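Local coordinates for protein thiosulfate reductase (Thermus thermophilus, PDB 2VPZ) that probably acts as a molybdopterin-dependent oxidoreductase, working with a molybdenum atom, two molybdopterin guanine dinucleotides and a [4Fe-4S] cluster, at residues Asn60-Val65 with Thr506-Pro511; Leu371-Leu376 with Glu545-Ser550. One frame throughout, in Å; residues are numbered along the deposited sequence.

Overall arrangement
Both contacts are partly buried and lie well away from the centre of the chain, and they share no strand or helix. Contact 1 joins the turn leading into an outer strand of the small sheet in the iron-sulfur region, and the strand's first residue, to a loop far along the sequence; it has no hydrogen bond across it and relies on a histidine packed on an asparagine, and on a valine-alanine touch. Contact 2 buries more surface, 434 against 232 Å², and fastens a loop to helix 540-551 through an arginine that donates to loop carbonyls. The centres of contact 1 and contact 2 lie about 27 Å apart, and the two do not touch.

Contact 1. Residues Asn60-Val65 with Thr506-Pro511; sequences NRVYKV and TPAHEP
His509 lies against the backbone and amide of Asn60, and this is the close-packed part of the contact. Asn60 O sits over one face of the imidazole, offset to its rim, 3.5 Å from His509 CE1. Nearer the base of the side chain, Asn60 ND2 approaches His509 CB to 3.5 Å, with amide and ring planes 40° apart. A chi1 of 75° places CG of His509 between its own backbone N and carbonyl carbon, and from there the ring reaches across the Asn60-Arg61 peptide. ND1 is buried by the contact without a hydrogen-bond partner in the model; Arg61 N, at 3.9 Å from His509 ND1, is merely a neighbour. With an alanine in place of His509, the Asn60 carbonyl would probably lose the ring it lies over and a gap would open between the Asn60-Arg61 backbone and the loop. Next to the ring, CG2 of Val62 meets CB of Ala508 at 3.7 Å, a small apolar touch at the start of the strand.

The other end is loose. Glu510 is exposed, and its bent chain brings OE2 to 3.6 Å from Asn60 OD1, an approach of two oxygens that is not a hydrogen bond and probably adds little to the hold.

Val62 is the first residue of strand 62-67, an outermost strand of the three-stranded antiparallel sheet in the Fe4S4 domain, and rests on Ala55 of strand 52-57; its side chain is about 12 Å from the iron-sulfur cluster. Tyr90 ties the two sides together, its hydroxyl hydrogen-bonded to Val62 N while His509 packs on it. The partner loop, bonded through the Ala508 backbone to Leu486, runs between strand 501-503 and helix 518-528.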
# COMPACT_ATOMS: atom_id res chain seq x y z
N ASN A 60 12.65 19.15 45.12
CA ASN A 60 11.61 18.26 45.64
C ASN A 60 10.60 17.75 44.61
O ASN A 60 9.41 17.68 44.90
CB ASN A 60 10.85 18.94 46.79
CG ASN A 60 11.48 18.71 48.15
OD1 ASN A 60 11.07 19.31 49.17
ND2 ASN A 60 12.47 17.84 48.19
N ARG A 61 11.06 17.38 43.43
CA ARG A 61 10.12 16.93 42.42
C ARG A 61 10.70 16.05 41.29
O ARG A 61 11.66 16.43 40.61
CB ARG A 61 9.40 18.15 41.82
CG ARG A 61 8.73 17.91 40.47
CD ARG A 61 7.19 17.91 40.51
NE ARG A 61 6.66 18.00 39.15
CZ ARG A 61 5.96 19.01 38.65
NH1 ARG A 61 5.70 20.07 39.39
NH2 ARG A 61 5.57 18.98 37.37
N VAL A 62 10.11 14.87 41.14
CA VAL A 62 10.49 13.90 40.13
C VAL A 62 9.83 14.25 38.76
O VAL A 62 8.62 14.06 38.58
CB VAL A 62 10.09 12.44 40.60
CG1 VAL A 62 10.31 11.43 39.46
CG2 VAL A 62 10.92 12.04 41.85
N TYR A 63 10.62 14.78 37.83
CA TYR A 63 10.14 15.19 36.49
C TYR A 63 10.06 14.08 35.44
O TYR A 63 9.22 14.12 34.52
CB TYR A 63 11.02 16.33 35.93
CG TYR A 63 10.72 17.69 36.52
CD1 TYR A 63 11.50 18.21 37.56
CD2 TYR A 63 9.61 18.42 36.09
CE1 TYR A 63 11.19 19.44 38.16
CE2 TYR A 63 9.27 19.65 36.68
CZ TYR A 63 10.07 20.16 37.72
OH TYR A 63 9.75 21.35 38.32
N LYS A 64 10.93 13.09 35.58
CA LYS A 64 11.06 11.98 34.65
C LYS A 64 11.54 10.71 35.36
O LYS A 64 12.28 10.75 36.36
CB LYS A 64 12.04 12.35 33.53
CG LYS A 64 12.08 11.43 32.29
CD LYS A 64 10.77 11.48 31.49
CE LYS A 64 10.92 10.98 30.05
NZ LYS A 64 10.94 9.49 29.95
N VAL A 65 11.11 9.57 34.83
CA VAL A 65 11.46 8.26 35.36
C VAL A 65 11.83 7.40 34.15
O VAL A 65 11.31 7.60 33.06
CB VAL A 65 10.22 7.67 36.13
CG1 VAL A 65 9.63 6.52 35.34
CG2 VAL A 65 10.63 7.26 37.56
N THR A 506 15.25 3.69 46.92
CA THR A 506 15.81 4.76 47.74
C THR A 506 14.98 6.04 47.57
O THR A 506 14.45 6.30 46.48
CB THR A 506 17.29 5.02 47.29
OG1 THR A 506 18.12 3.91 47.64
CG2 THR A 506 17.84 6.32 47.89
N PRO A 507 14.80 6.84 48.65
CA PRO A 507 14.00 8.06 48.41
C PRO A 507 14.62 8.94 47.29
O PRO A 507 15.85 8.99 47.15
CB PRO A 507 14.01 8.80 49.74
CG PRO A 507 14.28 7.75 50.80
CD PRO A 507 14.92 6.55 50.09
N ALA A 508 13.78 9.62 46.51
CA ALA A 508 14.27 10.56 45.50
C ALA A 508 14.27 11.97 46.16
O ALA A 508 14.96 12.88 45.69
CB ALA A 508 13.36 10.55 44.22
N HIS A 509 13.53 12.11 47.26
CA HIS A 509 13.41 13.36 48.04
C HIS A 509 12.56 13.07 49.31
O HIS A 509 11.89 12.04 49.32
CB HIS A 509 12.79 14.52 47.17
CG HIS A 509 11.31 14.42 46.91
ND1 HIS A 509 10.79 14.24 45.66
CD2 HIS A 509 10.25 14.56 47.72
CE1 HIS A 509 9.47 14.27 45.71
NE2 HIS A 509 9.11 14.46 46.96
N GLU A 510 12.57 13.92 50.32
CA GLU A 510 11.78 13.68 51.55
C GLU A 510 10.28 13.87 51.47
O GLU A 510 9.79 14.73 50.70
CB GLU A 510 12.27 14.48 52.79
CG GLU A 510 13.00 15.83 52.53
CD GLU A 510 12.26 17.10 53.03
OE1 GLU A 510 11.69 17.06 54.15
OE2 GLU A 510 12.30 18.13 52.31
N PRO A 511 9.51 13.06 52.25
CA PRO A 511 8.04 13.12 52.29
C PRO A 511 7.52 14.58 52.28
O PRO A 511 8.21 15.51 52.72
CB PRO A 511 7.70 12.37 53.57
CG PRO A 511 8.76 11.29 53.66
CD PRO A 511 10.03 11.95 53.07

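Contact 2. Residues Leu371-Leu376 with Glu545-Ser550; sequences LEKYPL and ETRLQS
Arg547 reaches out from its helix to grip the backbone of the loop at Leu371 and Glu372. Its CG lies beside the backbone N, at a chi1 of -34° that departs from a staggered position, and a bend at chi3 (55°) turns the guanidinium to the carbonyls of Leu371 and Glu372. NE donates a nearly straight bond to Glu372 O, 3.0 Å away; the oxygen lies in the guanidinium plane, although NE stands well above the carbonyl plane. NH2 adds a weak bond to Leu371 O at 3.4 Å. The side chain of Leu371 crosses that of Arg547 at about a right angle and lays CD1 over the centre of one guanidinium face, 3.5 Å from Arg547 CZ. Both leucine torsions are off-staggered, and CD2 presses to 3.0 Å from Arg547 O, a tight, possibly strained fit. NH1 is held by a salt bridge to Asp491.

The side chain of Tyr374, CG anti to the backbone N (-176°), crosses that of Thr546 at about a right angle, CD1 3.7 Å from Thr546 CG2. At the other end, Ser550 OG is buried against Glu372 CB at 3.6 Å and has no polar partner in the model.

The loop, between helices 341-354 and 423-426, passes across the side of helix 540-551. Tyr374 also packs on Tyr543 of that helix, while Lys373 touches Tyr150 of helix 149-160.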
# COMPACT_ATOMS: atom_id res chain seq x y z
N LEU A 371 18.61 -13.91 50.23
CA LEU A 371 18.80 -12.67 51.00
C LEU A 371 18.24 -13.13 52.32
O LEU A 371 17.07 -13.47 52.44
CB LEU A 371 18.00 -11.45 50.50
CG LEU A 371 18.63 -10.03 50.63
CD1 LEU A 371 17.57 -9.08 51.16
CD2 LEU A 371 19.86 -9.97 51.56
N GLU A 372 19.10 -13.12 53.31
CA GLU A 372 18.74 -13.62 54.60
C GLU A 372 17.85 -12.69 55.43
O GLU A 372 18.08 -11.48 55.46
CB GLU A 372 20.06 -14.03 55.23
CG GLU A 372 20.24 -13.83 56.66
CD GLU A 372 21.10 -14.94 57.19
OE1 GLU A 372 22.30 -14.70 57.47
OE2 GLU A 372 20.55 -16.06 57.27
N LYS A 373 16.81 -13.24 56.05
CA LYS A 373 15.88 -12.44 56.85
C LYS A 373 16.57 -11.73 58.02
O LYS A 373 17.67 -12.10 58.42
CB LYS A 373 14.69 -13.30 57.36
CG LYS A 373 13.62 -13.58 56.29
CD LYS A 373 12.58 -14.61 56.73
CE LYS A 373 11.60 -14.05 57.78
NZ LYS A 373 10.54 -13.10 57.25
N TYR A 374 15.95 -10.67 58.53
CA TYR A 374 16.51 -9.92 59.65
C TYR A 374 16.20 -10.83 60.87
O TYR A 374 15.03 -11.21 61.03
CB TYR A 374 15.82 -8.57 59.76
CG TYR A 374 16.40 -7.69 60.84
CD1 TYR A 374 17.25 -6.64 60.52
CD2 TYR A 374 16.07 -7.90 62.18
CE1 TYR A 374 17.77 -5.80 61.52
CE2 TYR A 374 16.59 -7.07 63.20
CZ TYR A 374 17.44 -6.02 62.86
OH TYR A 374 17.94 -5.16 63.84
N PRO A 375 17.21 -11.16 61.74
CA PRO A 375 17.07 -12.03 62.93
C PRO A 375 16.07 -11.65 64.02
O PRO A 375 16.20 -10.63 64.70
CB PRO A 375 18.49 -12.12 63.50
CG PRO A 375 19.38 -11.44 62.47
CD PRO A 375 18.47 -10.41 61.85
N LEU A 376 15.09 -12.53 64.21
CA LEU A 376 14.04 -12.25 65.16
C LEU A 376 13.40 -13.50 65.80
O LEU A 376 13.61 -14.64 65.32
CB LEU A 376 12.92 -11.44 64.46
CG LEU A 376 13.04 -10.07 63.76
CD1 LEU A 376 11.68 -9.70 63.11
CD2 LEU A 376 13.47 -8.97 64.76
N GLU A 545 21.00 -2.66 56.27
CA GLU A 545 22.46 -2.97 56.39
C GLU A 545 22.72 -4.43 56.86
O GLU A 545 23.71 -5.03 56.44
CB GLU A 545 23.20 -1.97 57.32
CG GLU A 545 23.21 -0.47 56.89
CD GLU A 545 24.44 -0.04 56.07
OE1 GLU A 545 24.98 -0.86 55.30
OE2 GLU A 545 24.84 1.16 56.19
N THR A 546 21.85 -4.98 57.70
CA THR A 546 21.94 -6.35 58.23
C THR A 546 21.82 -7.45 57.12
O THR A 546 22.66 -8.38 57.05
CB THR A 546 20.86 -6.55 59.39
OG1 THR A 546 21.34 -5.95 60.60
CG2 THR A 546 20.52 -8.02 59.60
N ARG A 547 20.83 -7.33 56.23
CA ARG A 547 20.61 -8.26 55.10
C ARG A 547 21.74 -8.09 54.02
O ARG A 547 22.13 -9.06 53.34
CB ARG A 547 19.18 -8.04 54.51
CG ARG A 547 18.07 -7.64 55.56
CD ARG A 547 16.59 -7.85 55.07
NE ARG A 547 16.30 -9.21 54.60
CZ ARG A 547 15.34 -9.56 53.75
NH1 ARG A 547 14.54 -8.65 53.24
NH2 ARG A 547 15.19 -10.84 53.37
N LEU A 548 22.30 -6.89 53.91
CA LEU A 548 23.37 -6.63 52.94
C LEU A 548 24.73 -7.19 53.49
O LEU A 548 25.60 -7.61 52.71
CB LEU A 548 23.35 -5.13 52.52
CG LEU A 548 22.04 -4.83 51.70
CD1 LEU A 548 22.07 -3.44 51.04
CD2 LEU A 548 21.84 -5.93 50.63
N GLN A 549 24.86 -7.27 54.82
CA GLN A 549 26.04 -7.88 55.49
C GLN A 549 26.11 -9.33 55.00
O GLN A 549 27.14 -9.81 54.48
CB GLN A 549 25.83 -7.90 57.01
CG GLN A 549 26.67 -6.90 57.78
CD GLN A 549 26.01 -6.42 59.07
OE1 GLN A 549 25.29 -7.18 59.73
NE2 GLN A 549 26.27 -5.17 59.45
N SER A 550 24.99 -10.03 55.20
CA SER A 550 24.82 -11.42 54.78
C SER A 550 25.31 -11.68 53.37
O SER A 550 26.04 -12.62 53.11
CB SER A 550 23.34 -11.85 54.80
OG SER A 550 22.98 -12.56 53.61